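Local atomic coordinates of carbonic anhydrase (Glaciozyma antarctica, PDB entry 5ZTP), a protein that probably catalyses the reversible hydration of carbon dioxide to bicarbonate, as a beta-class carbonic anhydrase of a cold-adapted yeast. Residues Asp40-Thr45 against Tyr158-Gly163; Gly63-Asp68 against Lys135-Phe140; Arg83-Ile88 against Pro149-Ser154; Phe98-Leu103 against Cys124-Asp129. All coordinates share one frame; numbering follows the deposited sequence.

Interaction 1 (Asp40-Thr45 against Tyr158-Gly163)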
# COMPACT_ATOMS: atom_id res chain seq x y z
N ASP A 40 -2.88 -6.64 4.68
CA ASP A 40 -3.60 -7.89 4.91
C ASP A 40 -4.64 -8.13 3.84
O ASP A 40 -5.42 -7.22 3.51
CB ASP A 40 -4.30 -7.86 6.28
CG ASP A 40 -4.99 -9.17 6.62
OD1 ASP A 40 -4.31 -10.16 7.02
OD2 ASP A 40 -6.24 -9.18 6.52
N ALA A 41 -4.66 -9.36 3.33
CA ALA A 41 -5.44 -9.71 2.15
C ALA A 41 -6.91 -9.53 2.35
O ALA A 41 -7.63 -9.34 1.37
CB ALA A 41 -5.18 -11.14 1.77
N ARG A 42 -7.36 -9.60 3.61
CA ARG A 42 -8.77 -9.54 3.96
C ARG A 42 -9.34 -8.14 4.04
O ARG A 42 -10.51 -7.99 4.35
CB ARG A 42 -8.98 -10.21 5.29
CG ARG A 42 -8.64 -11.68 5.28
CD ARG A 42 -8.48 -12.22 6.69
NE ARG A 42 -7.30 -11.67 7.35
CZ ARG A 42 -6.86 -12.05 8.54
NH1 ARG A 42 -7.48 -13.01 9.22
NH2 ARG A 42 -5.75 -11.48 9.05
N LEU A 43 -8.52 -7.11 3.82
CA LEU A 43 -8.95 -5.72 3.96
C LEU A 43 -8.95 -5.04 2.61
O LEU A 43 -7.97 -5.06 1.88
CB LEU A 43 -8.00 -4.95 4.89
CG LEU A 43 -8.07 -3.41 4.95
CD1 LEU A 43 -9.35 -2.90 5.59
CD2 LEU A 43 -6.87 -2.88 5.72
N ASP A 44 -10.09 -4.47 2.26
CA ASP A 44 -10.19 -3.68 1.08
C ASP A 44 -10.47 -2.31 1.54
O ASP A 44 -11.57 -2.04 1.99
CB ASP A 44 -11.32 -4.11 0.18
CG ASP A 44 -11.58 -3.08 -0.90
OD1 ASP A 44 -10.60 -2.56 -1.49
OD2 ASP A 44 -12.77 -2.77 -1.10
N THR A 45 -9.48 -1.45 1.39
CA THR A 45 -9.55 -0.07 1.81
C THR A 45 -10.45 0.80 0.94
O THR A 45 -10.64 1.98 1.23
CB THR A 45 -8.13 0.50 1.83
OG1 THR A 45 -7.45 0.13 0.62
CG2 THR A 45 -7.38 -0.05 3.02
N TYR A 158 -9.37 -2.17 12.06
CA TYR A 158 -10.21 -3.05 11.28
C TYR A 158 -10.32 -4.41 11.96
O TYR A 158 -9.30 -5.03 12.24
CB TYR A 158 -9.65 -3.24 9.87
CG TYR A 158 -10.52 -4.14 9.02
CD1 TYR A 158 -11.73 -3.69 8.50
CD2 TYR A 158 -10.14 -5.43 8.76
CE1 TYR A 158 -12.52 -4.52 7.74
CE2 TYR A 158 -10.93 -6.25 8.00
CZ TYR A 158 -12.12 -5.79 7.49
OH TYR A 158 -12.87 -6.66 6.74
N GLU A 159 -11.55 -4.87 12.22
CA GLU A 159 -11.77 -6.22 12.73
C GLU A 159 -12.07 -7.21 11.61
O GLU A 159 -13.09 -7.13 10.98
CB GLU A 159 -12.92 -6.22 13.71
CG GLU A 159 -12.48 -5.98 15.14
CD GLU A 159 -13.58 -5.34 15.95
OE1 GLU A 159 -14.78 -5.65 15.67
OE2 GLU A 159 -13.22 -4.51 16.84
N VAL A 160 -11.16 -8.16 11.40
CA VAL A 160 -11.28 -9.15 10.32
C VAL A 160 -12.43 -10.11 10.55
O VAL A 160 -12.85 -10.80 9.62
CB VAL A 160 -9.99 -9.98 10.14
CG1 VAL A 160 -8.82 -9.09 9.73
CG2 VAL A 160 -9.68 -10.79 11.39
N GLU A 161 -12.90 -10.17 11.79
CA GLU A 161 -14.03 -11.01 12.19
C GLU A 161 -15.36 -10.34 11.81
O GLU A 161 -16.18 -10.94 11.14
CB GLU A 161 -14.00 -11.30 13.70
CG GLU A 161 -12.72 -11.94 14.23
CD GLU A 161 -11.62 -10.93 14.58
OE1 GLU A 161 -11.82 -9.69 14.39
OE2 GLU A 161 -10.54 -11.36 15.06
N THR A 162 -15.56 -9.09 12.21
CA THR A 162 -16.81 -8.39 11.94
C THR A 162 -16.80 -7.59 10.64
O THR A 162 -17.85 -7.41 10.02
CB THR A 162 -17.15 -7.44 13.09
OG1 THR A 162 -16.02 -6.61 13.39
CG2 THR A 162 -17.50 -8.25 14.33
N GLY A 163 -15.63 -7.12 10.23
CA GLY A 163 -15.51 -6.16 9.11
C GLY A 163 -15.67 -4.71 9.57
O GLY A 163 -15.81 -3.81 8.74

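Interaction 2 (Gly63-Asp68 against Lys135-Phe140)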
# COMPACT_ATOMS: atom_id res chain seq x y z
N GLY A 63 1.84 -4.50 8.16
CA GLY A 63 1.50 -3.86 9.42
C GLY A 63 0.66 -2.61 9.29
O GLY A 63 -0.08 -2.27 10.21
N GLY A 64 0.75 -1.91 8.17
CA GLY A 64 0.06 -0.65 8.02
C GLY A 64 0.79 0.45 8.77
O GLY A 64 0.17 1.36 9.33
N ARG A 65 2.12 0.41 8.73
CA ARG A 65 2.92 1.27 9.58
C ARG A 65 3.19 2.62 8.96
O ARG A 65 3.65 2.72 7.83
CB ARG A 65 4.26 0.59 9.95
CG ARG A 65 4.11 -0.73 10.65
CD ARG A 65 3.33 -0.56 11.95
NE ARG A 65 4.13 -0.88 13.14
CZ ARG A 65 4.39 -0.06 14.16
NH1 ARG A 65 3.94 1.19 14.18
NH2 ARG A 65 5.14 -0.51 15.18
N ALA A 66 2.96 3.66 9.77
CA ALA A 66 3.13 5.06 9.40
C ALA A 66 4.53 5.37 8.93
O ALA A 66 4.68 6.03 7.89
CB ALA A 66 2.78 5.98 10.57
N SER A 67 5.54 4.93 9.69
CA SER A 67 6.95 5.30 9.39
C SER A 67 7.27 4.90 7.98
O SER A 67 7.84 5.67 7.23
CB SER A 67 7.98 4.65 10.35
OG SER A 67 7.99 3.21 10.30
N ASP A 68 6.84 3.69 7.63
CA ASP A 68 7.08 3.11 6.31
C ASP A 68 6.34 3.85 5.21
O ASP A 68 6.84 3.97 4.12
CB ASP A 68 6.63 1.65 6.29
CG ASP A 68 7.21 0.90 5.15
OD1 ASP A 68 8.31 1.24 4.72
OD2 ASP A 68 6.57 -0.04 4.67
N LYS A 135 -2.51 3.75 18.12
CA LYS A 135 -2.20 4.94 18.91
C LYS A 135 -0.82 5.49 18.58
O LYS A 135 -0.67 6.67 18.26
CB LYS A 135 -2.28 4.63 20.41
CG LYS A 135 -3.70 4.33 20.91
CD LYS A 135 -3.74 3.94 22.39
CE LYS A 135 -5.15 3.77 22.92
NZ LYS A 135 -5.29 4.49 24.22
N GLU A 136 0.19 4.63 18.64
CA GLU A 136 1.58 5.00 18.33
C GLU A 136 1.72 5.57 16.94
O GLU A 136 2.30 6.63 16.76
CB GLU A 136 2.54 3.80 18.51
CG GLU A 136 3.13 3.70 19.92
CD GLU A 136 3.35 2.27 20.42
OE1 GLU A 136 4.17 1.54 19.85
OE2 GLU A 136 2.71 1.88 21.43
N ASP A 137 1.18 4.88 15.93
CA ASP A 137 1.24 5.44 14.56
C ASP A 137 0.47 6.76 14.36
O ASP A 137 0.93 7.65 13.69
CB ASP A 137 0.77 4.42 13.53
CG ASP A 137 1.87 3.51 13.09
OD1 ASP A 137 3.03 3.67 13.51
OD2 ASP A 137 1.60 2.64 12.26
N VAL A 138 -0.70 6.89 14.94
CA VAL A 138 -1.43 8.14 14.84
C VAL A 138 -0.60 9.29 15.43
O VAL A 138 -0.32 10.30 14.75
CB VAL A 138 -2.77 8.04 15.57
CG1 VAL A 138 -3.47 9.39 15.59
CG2 VAL A 138 -3.65 7.02 14.88
N ALA A 139 -0.22 9.14 16.70
CA ALA A 139 0.59 10.12 17.43
C ALA A 139 1.81 10.56 16.64
O ALA A 139 2.07 11.77 16.47
CB ALA A 139 1.05 9.52 18.75
N PHE A 140 2.58 9.57 16.21
CA PHE A 140 3.77 9.76 15.40
C PHE A 140 3.50 10.76 14.29
O PHE A 140 4.25 11.73 14.11
CB PHE A 140 4.20 8.39 14.87
CG PHE A 140 5.28 8.44 13.83
CD1 PHE A 140 6.58 8.72 14.16
CD2 PHE A 140 4.99 8.13 12.52
CE1 PHE A 140 7.59 8.72 13.21
CE2 PHE A 140 6.00 8.13 11.56
CZ PHE A 140 7.30 8.43 11.90

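Interaction 3 (Arg83-Ile88 against Pro149-Ser154)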
# COMPACT_ATOMS: atom_id res chain seq x y z
N ARG A 83 -5.33 16.47 3.19
CA ARG A 83 -5.15 17.00 4.52
C ARG A 83 -5.87 16.11 5.49
O ARG A 83 -6.18 16.52 6.63
CB ARG A 83 -5.57 18.47 4.60
CG ARG A 83 -6.67 18.88 3.65
CD ARG A 83 -7.94 18.00 3.67
NE ARG A 83 -8.83 17.69 4.81
CZ ARG A 83 -9.15 18.46 5.83
NH1 ARG A 83 -10.03 17.98 6.69
NH2 ARG A 83 -8.59 19.66 6.03
N GLU A 84 -6.09 14.86 5.05
CA GLU A 84 -6.57 13.82 5.94
C GLU A 84 -5.81 12.54 5.80
O GLU A 84 -5.52 12.07 4.69
CB GLU A 84 -8.06 13.57 5.72
CG GLU A 84 -8.59 12.42 6.56
CD GLU A 84 -10.08 12.47 6.77
OE1 GLU A 84 -10.78 13.17 6.00
OE2 GLU A 84 -10.52 11.78 7.71
N VAL A 85 -5.49 11.96 6.96
CA VAL A 85 -4.96 10.61 7.06
C VAL A 85 -5.83 9.75 7.94
O VAL A 85 -6.04 10.07 9.10
CB VAL A 85 -3.53 10.60 7.66
CG1 VAL A 85 -2.97 9.18 7.75
CG2 VAL A 85 -2.62 11.52 6.85
N ILE A 86 -6.31 8.65 7.38
CA ILE A 86 -6.90 7.58 8.19
C ILE A 86 -5.96 6.36 8.28
O ILE A 86 -5.63 5.76 7.23
CB ILE A 86 -8.20 7.11 7.55
CG1 ILE A 86 -9.11 8.31 7.25
CG2 ILE A 86 -8.88 6.09 8.45
CD1 ILE A 86 -10.45 7.95 6.63
N VAL A 87 -5.51 6.00 9.50
CA VAL A 87 -4.67 4.78 9.75
C VAL A 87 -5.55 3.57 10.03
O VAL A 87 -6.48 3.65 10.82
CB VAL A 87 -3.65 4.94 10.94
CG1 VAL A 87 -2.97 3.63 11.26
CG2 VAL A 87 -2.56 5.93 10.61
N ILE A 88 -5.26 2.46 9.39
CA ILE A 88 -5.98 1.23 9.69
C ILE A 88 -5.00 0.10 9.92
O ILE A 88 -4.32 -0.37 8.99
CB ILE A 88 -6.94 0.80 8.56
CG1 ILE A 88 -7.87 1.97 8.16
CG2 ILE A 88 -7.74 -0.41 9.01
CD1 ILE A 88 -8.61 1.76 6.84
N PRO A 149 0.74 20.70 9.49
CA PRO A 149 0.14 20.94 10.82
C PRO A 149 -1.42 20.91 10.86
O PRO A 149 -2.02 20.61 11.90
CB PRO A 149 0.69 22.33 11.18
CG PRO A 149 1.03 22.97 9.85
CD PRO A 149 1.56 21.84 9.04
N GLU A 150 -2.06 21.20 9.73
CA GLU A 150 -3.53 21.19 9.68
C GLU A 150 -4.13 19.79 9.43
O GLU A 150 -5.35 19.63 9.37
CB GLU A 150 -4.01 22.17 8.59
CG GLU A 150 -3.62 21.79 7.16
CD GLU A 150 -2.48 22.62 6.61
OE1 GLU A 150 -1.43 22.77 7.30
OE2 GLU A 150 -2.65 23.11 5.47
N THR A 151 -3.30 18.76 9.28
CA THR A 151 -3.81 17.46 8.87
C THR A 151 -4.71 16.86 9.95
O THR A 151 -4.34 16.84 11.12
CB THR A 151 -2.64 16.51 8.54
OG1 THR A 151 -1.78 17.17 7.61
CG2 THR A 151 -3.14 15.19 7.93
N VAL A 152 -5.90 16.40 9.56
CA VAL A 152 -6.73 15.59 10.49
C VAL A 152 -6.23 14.18 10.37
O VAL A 152 -6.02 13.68 9.26
CB VAL A 152 -8.29 15.58 10.27
CG1 VAL A 152 -8.80 16.94 9.82
CG2 VAL A 152 -8.74 14.47 9.32
N ILE A 153 -6.04 13.55 11.51
CA ILE A 153 -5.46 12.22 11.56
C ILE A 153 -6.28 11.37 12.53
O ILE A 153 -6.55 11.79 13.66
CB ILE A 153 -3.94 12.24 11.95
CG1 ILE A 153 -3.14 13.18 11.04
CG2 ILE A 153 -3.33 10.86 11.85
CD1 ILE A 153 -1.89 13.73 11.68
N SER A 154 -6.64 10.17 12.09
CA SER A 154 -7.41 9.23 12.88
C SER A 154 -6.92 7.83 12.61
O SER A 154 -6.31 7.55 11.60
CB SER A 154 -8.92 9.35 12.59
OG SER A 154 -9.22 9.54 11.20

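Interaction 4 (Phe98-Leu103 against Cys124-Asp129)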
# COMPACT_ATOMS: atom_id res chain seq x y z
N PHE A 98 5.65 -12.14 15.11
CA PHE A 98 7.11 -12.28 15.11
C PHE A 98 7.93 -11.04 15.51
O PHE A 98 7.41 -9.94 15.73
CB PHE A 98 7.58 -12.76 13.73
CG PHE A 98 7.63 -11.67 12.70
CD1 PHE A 98 6.47 -11.20 12.11
CD2 PHE A 98 8.84 -11.09 12.33
CE1 PHE A 98 6.51 -10.18 11.16
CE2 PHE A 98 8.88 -10.07 11.37
CZ PHE A 98 7.70 -9.61 10.80
N ARG A 99 9.24 -11.28 15.60
CA ARG A 99 10.21 -10.26 15.94
C ARG A 99 11.25 -10.20 14.85
O ARG A 99 11.44 -11.17 14.14
CB ARG A 99 10.87 -10.59 17.25
CG ARG A 99 11.07 -9.38 18.15
CD ARG A 99 11.53 -9.84 19.53
NE ARG A 99 12.63 -10.79 19.39
CZ ARG A 99 12.84 -11.86 20.17
NH1 ARG A 99 12.03 -12.14 21.18
NH2 ARG A 99 13.87 -12.66 19.92
N SER A 100 11.92 -9.07 14.72
CA SER A 100 12.76 -8.84 13.54
C SER A 100 13.93 -9.80 13.45
O SER A 100 14.28 -10.26 12.37
CB SER A 100 13.28 -7.41 13.47
OG SER A 100 12.25 -6.54 13.04
N ASP A 101 14.52 -10.10 14.60
CA ASP A 101 15.63 -11.04 14.65
C ASP A 101 15.17 -12.44 14.27
O ASP A 101 15.92 -13.15 13.59
CB ASP A 101 16.29 -11.04 16.03
CG ASP A 101 15.31 -11.27 17.15
OD1 ASP A 101 14.35 -10.47 17.28
OD2 ASP A 101 15.50 -12.24 17.91
N GLN A 102 13.95 -12.82 14.66
CA GLN A 102 13.42 -14.14 14.27
C GLN A 102 13.31 -14.24 12.77
O GLN A 102 13.71 -15.26 12.18
CB GLN A 102 12.05 -14.43 14.85
CG GLN A 102 11.91 -14.23 16.35
CD GLN A 102 10.50 -14.50 16.82
OE1 GLN A 102 9.53 -13.91 16.33
NE2 GLN A 102 10.38 -15.41 17.76
N LEU A 103 12.77 -13.18 12.16
CA LEU A 103 12.64 -13.14 10.71
C LEU A 103 14.01 -13.15 10.02
O LEU A 103 14.19 -13.86 9.03
CB LEU A 103 11.86 -11.92 10.24
CG LEU A 103 11.81 -11.84 8.69
CD1 LEU A 103 10.38 -11.64 8.23
CD2 LEU A 103 12.70 -10.75 8.08
N CYS A 124 11.67 -4.74 10.59
CA CYS A 124 10.37 -5.26 10.22
C CYS A 124 9.20 -4.43 10.72
O CYS A 124 8.14 -4.43 10.09
CB CYS A 124 10.21 -6.69 10.67
SG CYS A 124 11.46 -7.76 9.91
N LEU A 125 9.36 -3.72 11.84
CA LEU A 125 8.30 -2.87 12.39
C LEU A 125 7.10 -3.69 12.96
O LEU A 125 5.95 -3.24 12.92
CB LEU A 125 7.80 -1.87 11.34
CG LEU A 125 8.55 -0.76 10.59
CD1 LEU A 125 10.03 -0.84 10.75
CD2 LEU A 125 8.16 -0.71 9.13
N GLU A 126 7.39 -4.86 13.53
CA GLU A 126 6.43 -5.67 14.29
C GLU A 126 5.84 -4.91 15.48
O GLU A 126 6.36 -3.88 15.91
CB GLU A 126 7.10 -6.98 14.73
CG GLU A 126 8.14 -6.85 15.85
CD GLU A 126 9.56 -6.71 15.38
OE1 GLU A 126 9.78 -6.29 14.23
OE2 GLU A 126 10.46 -7.04 16.18
N PHE A 127 4.72 -5.41 15.99
CA PHE A 127 4.12 -4.84 17.19
C PHE A 127 3.46 -5.93 18.01
O PHE A 127 3.01 -6.95 17.47
CB PHE A 127 3.12 -3.70 16.88
CG PHE A 127 2.10 -4.01 15.78
CD1 PHE A 127 0.86 -4.61 16.09
CD2 PHE A 127 2.35 -3.65 14.45
CE1 PHE A 127 -0.07 -4.89 15.09
CE2 PHE A 127 1.42 -3.92 13.46
CZ PHE A 127 0.21 -4.53 13.78
N PRO A 128 3.41 -5.71 19.33
CA PRO A 128 2.77 -6.68 20.18
C PRO A 128 1.27 -6.40 20.37
O PRO A 128 0.53 -7.28 20.76
CB PRO A 128 3.56 -6.51 21.48
CG PRO A 128 3.85 -5.04 21.54
CD PRO A 128 4.01 -4.60 20.11
N ASP A 129 0.80 -5.19 20.11
CA ASP A 129 -0.59 -4.85 20.41
C ASP A 129 -1.18 -4.06 19.25
O ASP A 129 -0.56 -3.10 18.76
CB ASP A 129 -0.69 -4.02 21.71
CG ASP A 129 -2.12 -3.77 22.14
OD1 ASP A 129 -2.68 -4.69 22.77
OD2 ASP A 129 -2.68 -2.68 21.88

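Interaction 1 (Asp40-Thr45 against Tyr158-Gly163)
Arg42 and Val160 mark the nearest backbone approach, their CA atoms 6.8 Å apart, where a type I beta turn from Asp40 to Leu43 faces the loop that leaves strand 152-158. No hydrogen bond links 40-45 to 158-163; the contact is made mainly by side chains. Val160 sets CG1 over the centre of one face of the Arg42 guanidinium, 3.7 Å from CZ, while its CG2 lies beside NH1. Asp40 fixes the rotation of that guanidinium from its edge: Arg42 NE donates to the syn lone pair of Asp40 OD2 at 2.8 Å, and Arg42 NH2 pairs with Asp40 OD1 in a side-on salt bridge. A bend in the arginine chain at chi3 (-68°) turns both nitrogens back to the carboxylate two residues earlier. Asp40 OD2 also accepts the backbone N of Arg42 at 3.1 Å, from above the carboxylate plane, closing an Asx turn. Beyond the arginine, Leu43 CD1 stands over the Tyr158 ring in a CH-pi contact, 3.9 Å from the centroid and 15° off the normal. With an alanine in place of Arg42, the Asp40 carboxylate would probably be freer to turn and Val160 CG1 would lose the flat surface beneath it. Arg42 NH1 has further partners in Asp92 and in Leu25 O of the second subunit, and a bound sulfate lies about 3 Å from the Asp40 side chain. The chemistry is consistent with the Asp-Arg pair of beta-carbonic anhydrases, which adjoins the metal site: an aspartate oriented by a twofold grip, its arginine backed by apolar carbon.

Interaction 2 (Gly63-Asp68 against Lys135-Phe140)
Asp137 of helix 130-143 reaches the start of helix 66-79 and meets Arg65 and Ala66, joining two helices of the alpha/beta fold. One carboxylate oxygen serves each partner. Asp137 OD1 forms a salt bridge with Arg65 NH1 at 2.7 Å, near the guanidinium plane, although the two flat groups are turned 45° from each other. Asp137 OD2 accepts the backbone N of Ala66 at 3.0 Å; the N-H points at it fairly straight (162°) but comes from above the carboxylate plane. Bends at chi2 and chi3 curl the Arg65 chain round so that NH1 faces the acid. An asparagine in place of Asp137 would probably leave the Arg65 guanidinium without its counter-charge here. Further out, His89 of the central sheet packs against both Arg65 and Asp137 and donates from NE2 to Gly64 O. One helical turn after Asp137, Phe140 has CG anti to its own backbone N (chi1 170°), which lays the ring against Ala66 and Ser67. Ala66 CB meets the ring edge, 3.6 Å from Phe140 CD2, and Ser67 CA lies 3.7 Å from Phe140 CE2.

Interaction 3 (Arg83-Ile88 against Pro149-Ser154)
Glu84, Val85 and Ile86 pair in parallel register with Val152, Ile153 and Ser154, the strand axes 4.8 Å apart and inclined by only 6°. Four backbone hydrogen bonds alternate along the ladder: Val152 N to Arg83 O, Val85 N to Val152 O at 2.9 Å, Ser154 N to Val85 O, and Val87 N to Ser154 O at 2.7 Å. The carbonyls also receive CA-H contacts, as between Ile153 CA and Val85 O at 3.3 Å. Strands 84-90 and 152-158 are neighbours in the sheet, and the chain between them passes through helix 130-143, giving a beta-alpha-beta crossover with a long, elaborated connection. Val85 and Ile153 point to the side of that helix: Val85 packs on Leu141 and Ile153 on Val138 and Lys142. Val85 CG2 also meets the methyl of Thr151, CG2, at 3.9 Å. Glu84, Ile86, Val152 and Ser154 occupy the other face. There Val152 CG2, the branch between its backbone N and carbonyl carbon, lies against the Glu84 stem, 3.4 Å from Glu84 CG. The Glu84 chain runs extended past this methyl, and its oxygens accept the backbone N atoms of Tyr3 and Ala4 of the second subunit. The other Val152 branch, CG1, packs 3.5 Å from Arg83 NH1, while Ser2 of the second subunit touches both Glu84 and Val152.

Interaction 4 (Phe98-Leu103 against Cys124-Asp129)
Glu126 reaches from the loop before helix 130-143 to the first residues of helix 100-108, meeting the backbone or side chains of Phe98, Arg99 and Ser100. Its CB and CG both lie against Phe98 O, CB at 3.1 Å. CG sits between the backbone N and the carbonyl carbon (chi1 72°), and a bend at chi2 (-95°) carries CD to the start of the helix, facing Ser100 N. The two oxygens then divide the work. Glu126 OE1 accepts the hydroxyl of Ser100 through its syn lone pair, OG standing 2.8 Å away. Glu126 OE2 accepts Ser100 N at 2.9 Å, from well above the carboxylate plane, and rests beside Arg99 CG. The charge of the Arg99 guanidinium goes elsewhere: its NE and NH2 grip Asp101 side-on, each in line with a carboxylate oxygen. Ser100 OG is a relay, since it also takes the backbone N of Cys124 at 3.1 Å and thereby ties the same loop at a second point. Cys124 fills the apolar side, with CB 3.7 Å from Phe98 CE2 and SG at the edge of that ring, 5.1 Å from the centroid. Leu103 CD2 touches the sulfur 3.7 Å away, and Ile75 of the second subunit packs on Phe98 and Cys124. Arg99 is the N-cap residue, and its backbone N donates to Gln102 OE1 in the first turn; Glu126, by accepting Ser100 N, adds a carboxylate from a distant loop to the N-terminus of helix 100-108.

How the interactions relate
Interactions 2, 3 and 4 all lie, along the chain, inside the loop closed by interaction 1. Interaction 1 joins interaction 3 through Tyr158 CB and Ile88 CG2, 3.5 Å apart, at the further ends of the paired strands. Helix 130-143 connects interactions 2 and 3, Val138 CG1 packing 4.0 Å from Ile153 CG2. Arg65 ties interaction 2 to interaction 4 by a probable hydrogen bond from NE to Leu125 O at 3.0 Å. Interactions 3 and 4 do not touch, their centres about 26 Å apart. The sulfate and probable active-site pair belong to interaction 1, with interaction 2 about 6 Å away at the nearest atoms. All four contacts touch the second subunit.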